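Local atomic coordinates of fructooligosaccharide ABC transporter substrate-binding protein FusA (Streptococcus pneumoniae, PDB entry 5G5Y), a protein that binds fructooligosaccharides, preferring tetrasaccharides and larger, for import as the solute-binding part of the FusABC-MsmK ABC transporter. Residues A[344-356]-A[364-378]. Numbering follows the deposited sequence.
Sequences GDDKQQNIFELDQ and LPLNGTAPAELRQKT
The side-chain amide of Q349 is held between two groups: A370 CB lies over one face, 3.4 Å from Q349 NE2, and the N367 side-chain amide covers the other, the two amide planes 26° apart. The backbone N and O of N367 meet its edge. Q349 OE1 takes the N-H of N367 in its carbonyl plane, on a lone pair (N367 N to Q349 OE1 3.1 Å), while Q349 NE2 donates to N367 O at 2.7 Å. That second donor stands 49° out of the N367 carbonyl plane, and A370 N reaches the same oxygen from the opposite face, closing the type II' turn N367-A370. Two bonds on one backbone residue fix the rotation of the Q349 amide. I351 CG2 lies 3.7 Å above one face of the F352 ring, offset toward its rim; the ring packs on V336 and W340.

On the helix side, L374 swings CG anti to its backbone N (chi1 180°) and sets CD1 3.5 Å from Q349 O; its CD2 meets I351 CD1 at 3.8 Å, and L366 CD1 closes on the same isoleucine methyl. Farther along, L364 N donates to I351 O (2.8 Å), which also accepts from a water shared with L364 O. A second water links I351 N to T378 OG1, whose hydroxyl donates to L374 O, one turn back toward the helix N-terminus.

R375 forms a salt bridge with E379 through NE and packs on W340, both substrate-binding residues. The loops flanking the antiparallel hairpin 352-355/360-363 thus pack on each other and on helix 370-378, which carries R375 of the substrate site.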
loop_
_atom_site.group_PDB
_atom_site.type_symbol
_atom_site.label_atom_id
_atom_site.label_comp_id
_atom_site.label_asym_id
_atom_site.label_seq_id
_atom_site.Cartn_x
_atom_site.Cartn_y
_atom_site.Cartn_z
ATOM N N GLY A 344 -12.149 -25.729 -6.727
ATOM C CA GLY A 344 -12.375 -27.179 -6.811
ATOM C C GLY A 344 -12.482 -27.943 -5.502
ATOM O O GLY A 344 -12.547 -29.175 -5.527
ATOM N N ASP A 345 -12.509 -27.262 -4.361
ATOM C CA ASP A 345 -12.693 -27.957 -3.082
ATOM C C ASP A 345 -14.173 -28.314 -2.886
ATOM O O ASP A 345 -15.039 -27.439 -2.946
ATOM C CB ASP A 345 -12.215 -27.118 -1.898
ATOM C CG ASP A 345 -11.870 -27.976 -0.649
ATOM O OD1 ASP A 345 -12.189 -29.195 -0.612
ATOM O OD2 ASP A 345 -11.275 -27.426 0.301
ATOM N N ASP A 346 -14.453 -29.597 -2.638
ATOM C CA ASP A 346 -15.806 -30.017 -2.226
ATOM C C ASP A 346 -16.069 -29.975 -0.698
ATOM O O ASP A 346 -17.169 -30.264 -0.283
ATOM C CB ASP A 346 -16.159 -31.397 -2.809
ATOM C CG ASP A 346 -15.324 -32.529 -2.230
ATOM O OD1 ASP A 346 -14.554 -32.309 -1.270
ATOM O OD2 ASP A 346 -15.433 -33.662 -2.743
ATOM N N LYS A 347 -15.084 -29.610 0.126
ATOM C CA LYS A 347 -15.253 -29.581 1.597
ATOM C C LYS A 347 -15.469 -28.192 2.200
ATOM O O LYS A 347 -15.778 -28.069 3.387
ATOM C CB LYS A 347 -14.042 -30.214 2.284
ATOM C CG LYS A 347 -13.661 -31.609 1.796
ATOM C CD LYS A 347 -12.407 -32.110 2.507
ATOM C CE LYS A 347 -12.053 -33.546 2.162
ATOM N NZ LYS A 347 -11.400 -33.715 0.822
ATOM N N GLN A 348 -15.252 -27.139 1.406
ATOM C CA GLN A 348 -15.532 -25.766 1.821
ATOM C C GLN A 348 -15.677 -24.896 0.566
ATOM O O GLN A 348 -15.498 -25.377 -0.548
ATOM C CB GLN A 348 -14.444 -25.209 2.789
ATOM C CG GLN A 348 -13.103 -24.904 2.135
ATOM C CD GLN A 348 -11.919 -24.670 3.082
ATOM O OE1 GLN A 348 -10.766 -24.941 2.715
ATOM N NE2 GLN A 348 -12.171 -24.147 4.255
ATOM N N GLN A 349 -16.032 -23.630 0.764
ATOM C CA GLN A 349 -16.202 -22.702 -0.333
ATOM C C GLN A 349 -14.867 -22.454 -1.061
ATOM O O GLN A 349 -13.803 -22.774 -0.540
ATOM C CB GLN A 349 -16.797 -21.393 0.171
ATOM C CG GLN A 349 -18.292 -21.480 0.425
ATOM C CD GLN A 349 -18.864 -20.137 0.784
ATOM O OE1 GLN A 349 -19.006 -19.259 -0.078
ATOM N NE2 GLN A 349 -19.186 -19.950 2.056
ATOM N N ASN A 350 -14.959 -21.890 -2.256
ATOM C CA ASN A 350 -13.788 -21.599 -3.117
ATOM C C ASN A 350 -13.764 -20.153 -3.566
ATOM O O ASN A 350 -14.772 -19.617 -3.975
ATOM C CB ASN A 350 -13.796 -22.481 -4.349
ATOM C CG ASN A 350 -13.620 -23.964 -4.010
ATOM O OD1 ASN A 350 -12.508 -24.449 -3.796
ATOM N ND2 ASN A 350 -14.742 -24.691 -3.951
ATOM N N ILE A 351 -12.597 -19.524 -3.487
ATOM C CA ILE A 351 -12.416 -18.168 -4.018
ATOM C C ILE A 351 -12.625 -18.143 -5.548
ATOM O O ILE A 351 -13.215 -17.195 -6.119
ATOM C CB ILE A 351 -11.028 -17.612 -3.617
ATOM C CG1 ILE A 351 -10.933 -17.446 -2.110
ATOM C CG2 ILE A 351 -10.714 -16.301 -4.348
ATOM C CD1 ILE A 351 -11.775 -16.326 -1.527
ATOM N N PHE A 352 -12.184 -19.206 -6.209
ATOM C CA PHE A 352 -12.196 -19.282 -7.667
ATOM C C PHE A 352 -12.925 -20.516 -8.250
ATOM O O PHE A 352 -13.046 -21.531 -7.579
ATOM C CB PHE A 352 -10.785 -19.413 -8.155
ATOM C CG PHE A 352 -9.904 -18.226 -7.858
ATOM C CD1 PHE A 352 -10.059 -17.042 -8.562
ATOM C CD2 PHE A 352 -8.850 -18.331 -6.960
ATOM C CE1 PHE A 352 -9.198 -15.957 -8.334
ATOM C CE2 PHE A 352 -7.986 -17.253 -6.725
ATOM C CZ PHE A 352 -8.164 -16.072 -7.440
ATOM N N GLU A 353 -13.365 -20.406 -9.491
ATOM C CA GLU A 353 -13.598 -21.586 -10.336
ATOM C C GLU A 353 -12.580 -21.545 -11.457
ATOM O O GLU A 353 -12.199 -20.470 -11.940
ATOM C CB GLU A 353 -15.041 -21.659 -10.895
ATOM C CG GLU A 353 -15.496 -20.436 -11.665
ATOM C CD GLU A 353 -16.736 -20.654 -12.552
ATOM O OE1 GLU A 353 -17.430 -21.696 -12.450
ATOM O OE2 GLU A 353 -17.015 -19.738 -13.362
ATOM N N LEU A 354 -12.105 -22.720 -11.850
ATOM C CA LEU A 354 -11.180 -22.836 -12.940
ATOM C C LEU A 354 -11.966 -23.189 -14.186
ATOM O O LEU A 354 -12.720 -24.174 -14.188
ATOM C CB LEU A 354 -10.157 -23.931 -12.657
ATOM C CG LEU A 354 -9.146 -24.281 -13.748
ATOM C CD1 LEU A 354 -8.173 -23.133 -13.967
ATOM C CD2 LEU A 354 -8.422 -25.593 -13.411
ATOM N N ASP A 355 -11.788 -22.408 -15.240
ATOM C CA ASP A 355 -12.334 -22.781 -16.515
ATOM C C ASP A 355 -11.380 -23.790 -17.155
ATOM O O ASP A 355 -10.241 -23.431 -17.465
ATOM C CB ASP A 355 -12.512 -21.592 -17.419
ATOM C CG ASP A 355 -13.174 -21.987 -18.736
ATOM O OD1 ASP A 355 -14.329 -22.466 -18.651
ATOM O OD2 ASP A 355 -12.528 -21.873 -19.823
ATOM N N GLN A 356 -11.862 -25.035 -17.325
ATOM C CA GLN A 356 -11.064 -26.158 -17.852
ATOM C C GLN A 356 -10.413 -25.831 -19.163
ATOM O O GLN A 356 -9.206 -25.978 -19.307
ATOM C CB GLN A 356 -11.923 -27.403 -18.078
ATOM C CG GLN A 356 -12.253 -28.199 -16.828
ATOM C CD GLN A 356 -12.897 -29.554 -17.144
ATOM O OE1 GLN A 356 -13.242 -29.855 -18.304
ATOM N NE2 GLN A 356 -13.065 -30.383 -16.104
ATOM N N LEU A 364 -15.440 -16.246 -7.538
ATOM C CA LEU A 364 -16.808 -16.640 -7.258
ATOM C C LEU A 364 -17.466 -15.715 -6.240
ATOM O O LEU A 364 -16.794 -15.124 -5.405
ATOM C CB LEU A 364 -16.855 -18.074 -6.737
ATOM C CG LEU A 364 -16.550 -19.143 -7.787
ATOM C CD1 LEU A 364 -16.393 -20.519 -7.145
ATOM C CD2 LEU A 364 -17.651 -19.184 -8.845
ATOM N N PRO A 365 -18.796 -15.605 -6.298
ATOM C CA PRO A 365 -19.504 -14.920 -5.218
ATOM C C PRO A 365 -19.487 -15.797 -3.968
ATOM O O PRO A 365 -19.575 -17.012 -4.083
ATOM C CB PRO A 365 -20.919 -14.725 -5.796
ATOM C CG PRO A 365 -21.080 -15.782 -6.833
ATOM C CD PRO A 365 -19.712 -16.242 -7.265
ATOM N N LEU A 366 -19.334 -15.190 -2.798
ATOM C CA LEU A 366 -19.115 -15.912 -1.537
ATOM C C LEU A 366 -20.235 -15.638 -0.527
ATOM O O LEU A 366 -20.837 -14.572 -0.559
ATOM C CB LEU A 366 -17.798 -15.462 -0.898
ATOM C CG LEU A 366 -16.518 -15.575 -1.721
ATOM C CD1 LEU A 366 -15.357 -15.034 -0.900
ATOM C CD2 LEU A 366 -16.271 -17.013 -2.179
ATOM N N ASN A 367 -20.448 -16.585 0.393
ATOM C CA ASN A 367 -21.452 -16.448 1.467
ATOM C C ASN A 367 -20.930 -16.899 2.842
ATOM O O ASN A 367 -19.821 -17.453 2.962
ATOM C CB ASN A 367 -22.739 -17.221 1.111
ATOM C CG ASN A 367 -22.622 -18.720 1.379
ATOM O OD1 ASN A 367 -21.941 -19.438 0.653
ATOM N ND2 ASN A 367 -23.291 -19.197 2.427
ATOM N N GLY A 368 -21.747 -16.650 3.867
ATOM C CA GLY A 368 -21.472 -17.100 5.229
ATOM C C GLY A 368 -20.266 -16.389 5.817
ATOM O O GLY A 368 -20.129 -15.176 5.689
ATOM N N THR A 369 -19.382 -17.148 6.452
ATOM C CA THR A 369 -18.117 -16.602 6.941
ATOM C C THR A 369 -17.052 -16.400 5.825
ATOM O O THR A 369 -15.981 -15.900 6.129
ATOM C CB THR A 369 -17.510 -17.521 8.019
ATOM O OG1 THR A 369 -17.333 -18.836 7.476
ATOM C CG2 THR A 369 -18.414 -17.588 9.257
ATOM N N ALA A 370 -17.328 -16.790 4.567
ATOM C CA ALA A 370 -16.276 -16.843 3.529
ATOM C C ALA A 370 -15.696 -15.475 3.132
ATOM O O ALA A 370 -14.465 -15.340 3.037
ATOM C CB ALA A 370 -16.737 -17.624 2.299
ATOM N N PRO A 371 -16.553 -14.441 2.955
ATOM C CA PRO A 371 -15.977 -13.104 2.693
ATOM C C PRO A 371 -14.952 -12.675 3.730
ATOM O O PRO A 371 -13.951 -12.053 3.391
ATOM C CB PRO A 371 -17.194 -12.177 2.750
ATOM C CG PRO A 371 -18.373 -13.064 2.529
ATOM C CD PRO A 371 -18.018 -14.379 3.143
ATOM N N ALA A 372 -15.191 -13.011 4.991
ATOM C CA ALA A 372 -14.300 -12.594 6.064
ATOM C C ALA A 372 -13.036 -13.479 6.222
ATOM O O ALA A 372 -11.993 -12.995 6.653
ATOM C CB ALA A 372 -15.077 -12.530 7.379
ATOM N N GLU A 373 -13.139 -14.761 5.888
ATOM C CA GLU A 373 -12.168 -15.759 6.344
ATOM C C GLU A 373 -11.586 -16.693 5.293
ATOM O O GLU A 373 -10.557 -17.338 5.562
ATOM C CB GLU A 373 -12.845 -16.655 7.387
ATOM C CG GLU A 373 -13.512 -15.897 8.522
ATOM C CD GLU A 373 -14.018 -16.803 9.632
ATOM O OE1 GLU A 373 -14.030 -18.058 9.479
ATOM O OE2 GLU A 373 -14.407 -16.235 10.671
ATOM N N LEU A 374 -12.251 -16.832 4.152
ATOM C CA LEU A 374 -11.904 -17.909 3.245
ATOM C C LEU A 374 -10.505 -17.688 2.631
ATOM O O LEU A 374 -9.742 -18.649 2.448
ATOM C CB LEU A 374 -12.949 -18.079 2.176
ATOM C CG LEU A 374 -12.669 -19.195 1.166
ATOM C CD1 LEU A 374 -12.602 -20.540 1.882
ATOM C CD2 LEU A 374 -13.741 -19.159 0.098
ATOM N N ARG A 375 -10.149 -16.427 2.372
ATOM C CA ARG A 375 -8.827 -16.142 1.793
ATOM C C ARG A 375 -7.729 -16.589 2.785
ATOM O O ARG A 375 -6.793 -17.318 2.423
ATOM C CB ARG A 375 -8.667 -14.677 1.448
ATOM C CG ARG A 375 -7.287 -14.387 0.886
ATOM C CD ARG A 375 -7.024 -12.902 0.690
ATOM N NE ARG A 375 -5.681 -12.704 0.114
ATOM C CZ ARG A 375 -5.168 -11.518 -0.237
ATOM N NH1 ARG A 375 -5.874 -10.410 -0.088
ATOM N NH2 ARG A 375 -3.948 -11.437 -0.757
ATOM N N GLN A 376 -7.874 -16.176 4.036
ATOM C CA GLN A 376 -6.917 -16.545 5.089
ATOM C C GLN A 376 -6.790 -18.042 5.294
ATOM O O GLN A 376 -5.722 -18.511 5.643
ATOM C CB GLN A 376 -7.297 -15.922 6.421
ATOM C CG GLN A 376 -6.969 -14.476 6.606
ATOM C CD GLN A 376 -7.736 -13.979 7.811
ATOM O OE1 GLN A 376 -7.347 -14.270 8.945
ATOM N NE2 GLN A 376 -8.900 -13.343 7.578
ATOM N N LYS A 377 -7.894 -18.772 5.116
ATOM C CA LYS A 377 -7.894 -20.216 5.261
ATOM C C LYS A 377 -7.246 -20.974 4.116
ATOM O O LYS A 377 -6.804 -22.108 4.327
ATOM C CB LYS A 377 -9.324 -20.751 5.452
ATOM C CG LYS A 377 -10.010 -20.318 6.731
ATOM C CD LYS A 377 -11.417 -20.930 6.731
ATOM C CE LYS A 377 -12.286 -20.492 7.881
ATOM N NZ LYS A 377 -13.693 -20.917 7.631
ATOM N N THR A 378 -7.179 -20.360 2.919
ATOM C CA THR A 378 -6.858 -21.079 1.669
ATOM C C THR A 378 -5.655 -20.544 0.875
ATOM O O THR A 378 -5.083 -21.295 0.093
ATOM C CB THR A 378 -8.104 -21.186 0.746
ATOM O OG1 THR A 378 -8.552 -19.897 0.290
ATOM C CG2 THR A 378 -9.278 -21.898 1.510
HETATM O O HOH W 1 -7.880 -24.622 3.755
HETATM O O HOH W 2 -10.207 -20.747 -1.916
HETATM O O HOH W 3 -14.035 -15.008 -4.663
#